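PDB 6TEQ: galactokinase, which probably transfers a phosphate from ATP to galactose, as galactokinases of the GHMP kinase family do. Local coordinates for residues K69-E72 / D73-R77; P210-T213 / P214-V218; L151-D154 / D155-L159. All blocks are in the same frame, centred on the assembly; numbering follows the deposited sequence.

All three are local contacts, each within one unbroken run of chain at the end or start of a helix or strand. Contacts 1 and 2 lie at the surface; contact 3 is partly buried. Contact 1 is a charged turn between two strands, gripped by an arginine–aspartate pair. In contact 2 Thr213 and Glu216 cap the one-turn helix 214-217, each side chain bonded to the other's backbone N, one weakly; in contact 3 backbone bonds mostly close the end of helix 141-156, with apolar packing beside it. Contacts 1 and 3 are neighbours, centres about 13 Å apart, and meet where Pro70 packs on Val156 and Tyr157. Contact 2 stands apart, its centre about 34 Å from contact 1's.

Contact 1: K69-E72 / D73-R77; sequences KPRE and DTKVR. With PEG (di(hydroxyethyl)ether), chain H.
Arg71 and Asp73 make a two-bond salt bridge inside the surface turn that leads from strand 54-70 into strand 75-80. The arginine presents one side of its guanidinium: NE reaches Asp73 OD1 at 2.9 Å, and NH1 reaches Asp73 OD2 at 2.8 Å. Guanidinium and carboxylate are nearly coplanar, their planes 18° apart, and both bonds are close to straight. After an extended chi2, a bend at chi3 (67°) turns the guanidinium to face the carboxylate. On its way there, Arg71 CD passes 3.2 Å from the backbone O of Lys75.

Asp73 OD1 has a second donor, Lys75 N, 2.9 Å away and well above the carboxylate plane. That bond defines an Asx turn, so one aspartate both shapes the backbone before the new strand and holds Arg71 in position. The turn crosses over the beginning of strand 125-131, which lies between the two strands it joins and pairs with each; Arg71 and Asp73 both make backbone bonds to Gly124.

Arg77 NH2 comes to 3.2 Å from Arg71 NH2 at the edge of the Arg71 guanidinium, the two guanidinium planes 79° apart. This closeness of like charges has a plain reason: both arginines form salt bridges with Asp126. A di(hydroxyethyl)ether molecule, probably from the crystallisation liquor, puts its C2 over the centre of one face of the Arg71 guanidinium. Its O1 accepts a bond from Asp73 N at 3.1 Å and a weak one from Glu72 N.

Contact 2: P210-T213 / P214-V218; sequences PELT and PLENV
With chi1 at 64°, Thr213 holds OG1 between its backbone N and carbonyl carbon, facing Glu216, whose CG lies beside its own backbone N (chi1 -71°) and whose extended chain runs back to the threonine. The pair forms a capping box at the start of the short, weakly bonded helix 214-217, with Thr213 as N-cap. Glu216 OE1 accepts a nearly straight bond from Thr213 N at 3.0 Å, the donor standing above the carboxylate plane. The return bond, from Glu216 N to Thr213 OG1, is weak at 3.5 Å; the same Glu216 N also donates to Thr213 O at 3.0 Å. The two side chains lie against each other as well, Thr213 OG1 coming to 3.2 Å from Glu216 CG.

This single turn follows the loop after strand 202-207 and leads straight into strand 218-222, which pairs antiparallel with strand 202-207. Arg197 donates to both Pro214 O and Asn217 OD1, tying both ends of the turn to helix 190-197, while Pro214 packs on helix 165-183. Leu212 flanks the box: its CD2 rests 3.7 Å from Glu216 OE1, and its CB lies 3.7 Å from Asn217 CB.

Contact 3: L151-D154 / D155-L159; sequences LALD and DVYGL
A Schellman motif closes helix 141-156, with Leu159 N turned back to Asp154 O at 2.9 Å. Inside that loop Gly158 N bonds to Asp155 O at 3.0 Å. Gly158 makes the reversal by leaving helical angles for a positive phi of 59°. Leading up to it, the regular helical bonds run on to the end: Asp155 N to Leu151 O, Val156 N to Ala152 O, and Tyr157 N to Leu153 O.

Side chains fill in around this backbone. Leu159 folds back over the last turn, its CB 3.3 Å from Asp154 OD1 and its CG 4.1 Å from Asp154 CA. Because Asp154 has CG trans to its backbone N (chi1 171°), the carboxylate lies beside the reversal, where OD1 accepts from the backbone N of Tyr161 just beyond. On another side of the helix Leu153 and Tyr157 run alongside each other, Leu153 CD2 meeting Tyr157 CE2 at 3.9 Å. Val156 CG2 sits 3.8 Å above one face of the same ring, offset toward its rim.

These groups meet several elements around the helix end. Tyr157 OH bonds to Gly124 O and, weakly, to Arg71 O, while Leu153 packs on helix 105-116. Asp155 CB lies 3.4 Å from Leu151 O, and Asp155 OD2 accepts from Trp35 NE1 and makes a salt bridge with Arg414 of strand 413-417. Paired 6→1 and 5→2 backbone bonds around a glycine in the left-handed helical conformation are the signature of the Schellman C-cap of an alpha-helix.

Contact 1: K69-E72 / D73-R77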
loop_
_atom_site.group_PDB
_atom_site.type_symbol
_atom_site.label_atom_id
_atom_site.label_comp_id
_atom_site.label_asym_id
_atom_site.label_seq_id
_atom_site.Cartn_x
_atom_site.Cartn_y
_atom_site.Cartn_z
ATOM N N LYS A 69 -2.285 3.262 24.793
ATOM C CA LYS A 69 -3.037 2.987 26.046
ATOM C C LYS A 69 -4.411 3.585 25.865
ATOM O O LYS A 69 -4.533 4.727 25.443
ATOM C CB LYS A 69 -2.342 3.563 27.283
ATOM C CG LYS A 69 -3.013 3.198 28.578
ATOM C CD LYS A 69 -2.221 3.692 29.755
ATOM C CE LYS A 69 -2.858 3.258 31.052
ATOM N NZ LYS A 69 -2.239 3.994 32.141
ATOM N N PRO A 70 -5.475 2.836 26.195
ATOM C CA PRO A 70 -6.822 3.401 26.064
ATOM C C PRO A 70 -7.009 4.435 27.174
ATOM O O PRO A 70 -6.355 4.354 28.183
ATOM C CB PRO A 70 -7.726 2.191 26.270
ATOM C CG PRO A 70 -6.903 1.260 27.156
ATOM C CD PRO A 70 -5.444 1.457 26.724
ATOM N N ARG A 71 -7.992 5.281 26.978
ATOM C CA ARG A 71 -8.432 6.278 27.978
ATOM C C ARG A 71 -9.880 6.013 28.375
ATOM O O ARG A 71 -10.614 5.420 27.572
ATOM C CB ARG A 71 -8.276 7.663 27.382
ATOM C CG ARG A 71 -6.835 8.105 27.111
ATOM C CD ARG A 71 -6.726 9.475 26.429
ATOM N NE ARG A 71 -7.198 10.516 27.344
ATOM C CZ ARG A 71 -6.448 11.323 28.044
ATOM N NH1 ARG A 71 -7.079 12.149 28.857
ATOM N NH2 ARG A 71 -5.107 11.286 27.998
ATOM N N GLU A 72 -10.312 6.475 29.555
ATOM C CA GLU A 72 -11.738 6.370 29.979
ATOM C C GLU A 72 -12.520 7.611 29.510
ATOM O O GLU A 72 -13.753 7.613 29.657
ATOM C CB GLU A 72 -11.857 6.207 31.495
ATOM C CG GLU A 72 -11.339 4.876 32.046
ATOM C CD GLU A 72 -11.270 4.851 33.578
ATOM O OE1 GLU A 72 -11.474 5.919 34.170
ATOM O OE2 GLU A 72 -10.914 3.759 34.141
ATOM N N ASP A 73 -11.842 8.639 28.984
ATOM C CA ASP A 73 -12.523 9.736 28.248
ATOM C C ASP A 73 -12.432 9.497 26.745
ATOM O O ASP A 73 -11.939 8.442 26.336
ATOM C CB ASP A 73 -12.003 11.111 28.676
ATOM C CG ASP A 73 -10.552 11.370 28.380
ATOM O OD1 ASP A 73 -10.078 10.805 27.359
ATOM O OD2 ASP A 73 -9.891 12.158 29.175
ATOM N N THR A 74 -12.832 10.496 25.962
ATOM C CA THR A 74 -12.900 10.427 24.480
ATOM C C THR A 74 -11.754 11.236 23.878
ATOM O O THR A 74 -11.787 11.482 22.652
ATOM C CB THR A 74 -14.281 10.834 23.971
ATOM O OG1 THR A 74 -14.760 12.062 24.550
ATOM C CG2 THR A 74 -15.256 9.715 24.253
ATOM N N LYS A 75 -10.787 11.639 24.695
ATOM C CA LYS A 75 -9.591 12.367 24.225
ATOM C C LYS A 75 -8.667 11.388 23.482
ATOM O O LYS A 75 -8.516 10.251 23.902
ATOM C CB LYS A 75 -8.833 13.060 25.355
ATOM C CG LYS A 75 -9.561 14.267 25.941
ATOM C CD LYS A 75 -8.809 14.980 27.018
ATOM C CE LYS A 75 -9.500 16.236 27.489
ATOM N NZ LYS A 75 -9.723 16.236 28.958
ATOM N N VAL A 76 -8.062 11.867 22.417
ATOM C CA VAL A 76 -7.058 11.146 21.594
ATOM C C VAL A 76 -5.841 12.037 21.512
ATOM O O VAL A 76 -5.958 13.135 20.944
ATOM C CB VAL A 76 -7.548 10.761 20.199
ATOM C CG1 VAL A 76 -6.372 10.166 19.438
ATOM C CG2 VAL A 76 -8.723 9.798 20.273
ATOM N N ARG A 77 -4.779 11.560 22.134
ATOM C CA ARG A 77 -3.448 12.173 22.032
ATOM C C ARG A 77 -2.576 11.250 21.184
ATOM O O ARG A 77 -2.426 10.089 21.519
ATOM C CB ARG A 77 -2.802 12.507 23.359
ATOM C CG ARG A 77 -3.584 13.491 24.193
ATOM C CD ARG A 77 -2.892 13.855 25.463
ATOM N NE ARG A 77 -2.726 12.724 26.311
ATOM C CZ ARG A 77 -1.974 12.709 27.395
ATOM N NH1 ARG A 77 -1.297 13.788 27.771
ATOM N NH2 ARG A 77 -1.895 11.597 28.097
HETATM C C1 PEG H . -8.363 8.766 31.521
HETATM O O1 PEG H . -9.347 9.260 30.629
HETATM C C2 PEG H . -7.008 8.661 30.902
HETATM O O2 PEG H . -6.276 7.572 31.465
HETATM C C3 PEG H . -4.968 7.417 30.901
HETATM C C4 PEG H . -4.895 6.160 30.086
HETATM O O4 PEG H . -4.086 6.285 28.826
#

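Contact 2: P210-T213 / P214-V218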
loop_
_atom_site.group_PDB
_atom_site.type_symbol
_atom_site.label_atom_id
_atom_site.label_comp_id
_atom_site.label_asym_id
_atom_site.label_seq_id
_atom_site.Cartn_x
_atom_site.Cartn_y
_atom_site.Cartn_z
ATOM N N PRO A 210 -16.529 -6.446 -4.348
ATOM C CA PRO A 210 -16.995 -6.049 -3.029
ATOM C C PRO A 210 -17.979 -7.056 -2.423
ATOM O O PRO A 210 -18.198 -6.925 -1.191
ATOM C CB PRO A 210 -17.662 -4.671 -3.239
ATOM C CG PRO A 210 -17.982 -4.611 -4.668
ATOM C CD PRO A 210 -16.947 -5.479 -5.376
ATOM N N GLU A 211 -18.514 -7.993 -3.226
ATOM C CA GLU A 211 -19.530 -8.942 -2.701
ATOM C C GLU A 211 -18.850 -10.166 -2.044
ATOM O O GLU A 211 -19.559 -10.982 -1.454
ATOM C CB GLU A 211 -20.510 -9.388 -3.789
ATOM C CG GLU A 211 -19.899 -10.272 -4.830
ATOM C CD GLU A 211 -19.201 -9.575 -6.013
ATOM O OE1 GLU A 211 -18.923 -8.320 -5.999
ATOM O OE2 GLU A 211 -18.941 -10.306 -6.996
ATOM N N LEU A 212 -17.531 -10.332 -2.154
ATOM C CA LEU A 212 -16.810 -11.523 -1.644
ATOM C C LEU A 212 -16.669 -11.460 -0.137
ATOM O O LEU A 212 -16.403 -10.387 0.440
ATOM C CB LEU A 212 -15.421 -11.631 -2.277
ATOM C CG LEU A 212 -15.484 -11.785 -3.779
ATOM C CD1 LEU A 212 -14.117 -11.955 -4.400
ATOM C CD2 LEU A 212 -16.433 -12.850 -4.207
ATOM N N THR A 213 -16.709 -12.636 0.448
ATOM C CA THR A 213 -16.426 -12.775 1.862
ATOM C C THR A 213 -14.927 -12.844 2.017
ATOM O O THR A 213 -14.195 -13.045 1.036
ATOM C CB THR A 213 -17.024 -14.035 2.483
ATOM O OG1 THR A 213 -16.334 -15.083 1.810
ATOM C CG2 THR A 213 -18.520 -14.101 2.287
ATOM N N PRO A 214 -14.415 -12.629 3.237
ATOM C CA PRO A 214 -12.967 -12.583 3.421
ATOM C C PRO A 214 -12.244 -13.874 2.984
ATOM O O PRO A 214 -11.179 -13.772 2.403
ATOM C CB PRO A 214 -12.798 -12.313 4.927
ATOM C CG PRO A 214 -13.983 -11.484 5.202
ATOM C CD PRO A 214 -15.122 -12.133 4.421
ATOM N N LEU A 215 -12.822 -15.035 3.267
ATOM C CA LEU A 215 -12.143 -16.290 2.901
ATOM C C LEU A 215 -12.265 -16.546 1.393
ATOM O O LEU A 215 -11.566 -17.462 0.932
ATOM C CB LEU A 215 -12.657 -17.437 3.769
ATOM C CG LEU A 215 -11.749 -17.912 4.898
ATOM C CD1 LEU A 215 -10.971 -16.819 5.595
ATOM C CD2 LEU A 215 -12.575 -18.702 5.909
ATOM N N GLU A 216 -13.120 -15.794 0.673
ATOM C CA GLU A 216 -13.211 -15.865 -0.804
ATOM C C GLU A 216 -12.233 -14.924 -1.495
ATOM O O GLU A 216 -12.041 -15.099 -2.701
ATOM C CB GLU A 216 -14.635 -15.490 -1.259
ATOM C CG GLU A 216 -15.704 -16.531 -0.935
ATOM C CD GLU A 216 -17.148 -16.151 -1.291
ATOM O OE1 GLU A 216 -17.511 -14.915 -1.364
ATOM O OE2 GLU A 216 -17.971 -17.114 -1.383
ATOM N N ASN A 217 -11.750 -13.866 -0.810
ATOM C CA ASN A 217 -11.185 -12.718 -1.558
ATOM C C ASN A 217 -9.657 -12.679 -1.415
ATOM O O ASN A 217 -9.070 -11.779 -2.039
ATOM C CB ASN A 217 -11.885 -11.424 -1.238
ATOM C CG ASN A 217 -11.519 -10.777 0.068
ATOM O OD1 ASN A 217 -10.658 -11.266 0.830
ATOM N ND2 ASN A 217 -12.141 -9.658 0.332
ATOM N N VAL A 218 -9.056 -13.666 -0.767
ATOM C CA VAL A 218 -7.606 -13.782 -0.784
ATOM C C VAL A 218 -7.137 -15.203 -1.025
ATOM O O VAL A 218 -7.738 -16.152 -0.578
ATOM C CB VAL A 218 -6.963 -13.239 0.483
ATOM C CG1 VAL A 218 -7.128 -11.753 0.611
ATOM C CG2 VAL A 218 -7.267 -13.986 1.751
#

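Contact 3: L151-D154 / D155-L159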
loop_
_atom_site.group_PDB
_atom_site.type_symbol
_atom_site.label_atom_id
_atom_site.label_comp_id
_atom_site.label_asym_id
_atom_site.label_seq_id
_atom_site.Cartn_x
_atom_site.Cartn_y
_atom_site.Cartn_z
ATOM N N LEU A 151 -5.507 -2.294 14.845
ATOM C CA LEU A 151 -5.226 -3.550 15.563
ATOM C C LEU A 151 -5.089 -3.257 17.055
ATOM O O LEU A 151 -5.601 -4.044 17.885
ATOM C CB LEU A 151 -3.965 -4.196 15.010
ATOM C CG LEU A 151 -3.772 -5.654 15.384
ATOM C CD1 LEU A 151 -4.806 -6.585 14.748
ATOM C CD2 LEU A 151 -2.374 -6.072 15.053
ATOM N N ALA A 152 -4.392 -2.185 17.395
ATOM C CA ALA A 152 -4.158 -1.831 18.813
ATOM C C ALA A 152 -5.522 -1.550 19.473
ATOM O O ALA A 152 -5.757 -2.053 20.589
ATOM C CB ALA A 152 -3.230 -0.649 18.925
ATOM N N LEU A 153 -6.407 -0.774 18.846
ATOM C CA LEU A 153 -7.700 -0.440 19.436
ATOM C C LEU A 153 -8.548 -1.699 19.596
ATOM O O LEU A 153 -9.233 -1.818 20.608
ATOM C CB LEU A 153 -8.417 0.613 18.586
ATOM C CG LEU A 153 -7.802 1.999 18.676
ATOM C CD1 LEU A 153 -8.387 2.932 17.604
ATOM C CD2 LEU A 153 -7.966 2.610 20.085
ATOM N N ASP A 154 -8.564 -2.557 18.595
ATOM C CA ASP A 154 -9.328 -3.816 18.659
ATOM C C ASP A 154 -8.877 -4.597 19.889
ATOM O O ASP A 154 -9.714 -5.189 20.568
ATOM C CB ASP A 154 -9.172 -4.603 17.371
ATOM C CG ASP A 154 -9.750 -6.005 17.441
ATOM O OD1 ASP A 154 -10.981 -6.086 17.197
ATOM O OD2 ASP A 154 -9.015 -6.930 17.894
ATOM N N ASP A 155 -7.583 -4.679 20.088
ATOM C CA ASP A 155 -7.007 -5.429 21.212
ATOM C C ASP A 155 -7.423 -4.785 22.520
ATOM O O ASP A 155 -8.017 -5.543 23.355
ATOM C CB ASP A 155 -5.501 -5.534 20.994
ATOM C CG ASP A 155 -4.774 -6.489 21.902
ATOM O OD1 ASP A 155 -5.248 -6.642 23.026
ATOM O OD2 ASP A 155 -3.689 -6.922 21.553
ATOM N N VAL A 156 -7.127 -3.509 22.735
ATOM C CA VAL A 156 -7.279 -2.942 24.121
ATOM C C VAL A 156 -8.754 -2.905 24.450
ATOM O O VAL A 156 -9.056 -2.937 25.659
ATOM C CB VAL A 156 -6.556 -1.621 24.364
ATOM C CG1 VAL A 156 -5.057 -1.804 24.092
ATOM C CG2 VAL A 156 -7.164 -0.512 23.507
ATOM N N TYR A 157 -9.601 -2.676 23.447
ATOM C CA TYR A 157 -11.058 -2.600 23.705
ATOM C C TYR A 157 -11.724 -3.984 23.553
ATOM O O TYR A 157 -12.929 -4.064 23.777
ATOM C CB TYR A 157 -11.676 -1.485 22.873
ATOM C CG TYR A 157 -11.341 -0.107 23.364
ATOM C CD1 TYR A 157 -11.663 0.245 24.668
ATOM C CD2 TYR A 157 -10.572 0.785 22.618
ATOM C CE1 TYR A 157 -11.298 1.469 25.222
ATOM C CE2 TYR A 157 -10.319 2.068 23.110
ATOM C CZ TYR A 157 -10.672 2.404 24.416
ATOM O OH TYR A 157 -10.418 3.652 24.896
ATOM N N GLY A 158 -10.968 -5.071 23.283
ATOM C CA GLY A 158 -11.498 -6.446 23.253
ATOM C C GLY A 158 -12.610 -6.620 22.242
ATOM O O GLY A 158 -13.663 -7.243 22.541
ATOM N N LEU A 159 -12.459 -6.070 21.050
ATOM C CA LEU A 159 -13.593 -6.068 20.082
ATOM C C LEU A 159 -13.673 -7.440 19.438
ATOM O O LEU A 159 -14.789 -7.752 18.971
ATOM C CB LEU A 159 -13.463 -4.998 19.023
ATOM C CG LEU A 159 -13.289 -3.552 19.496
ATOM C CD1 LEU A 159 -13.262 -2.619 18.287
ATOM C CD2 LEU A 159 -14.381 -3.192 20.463
#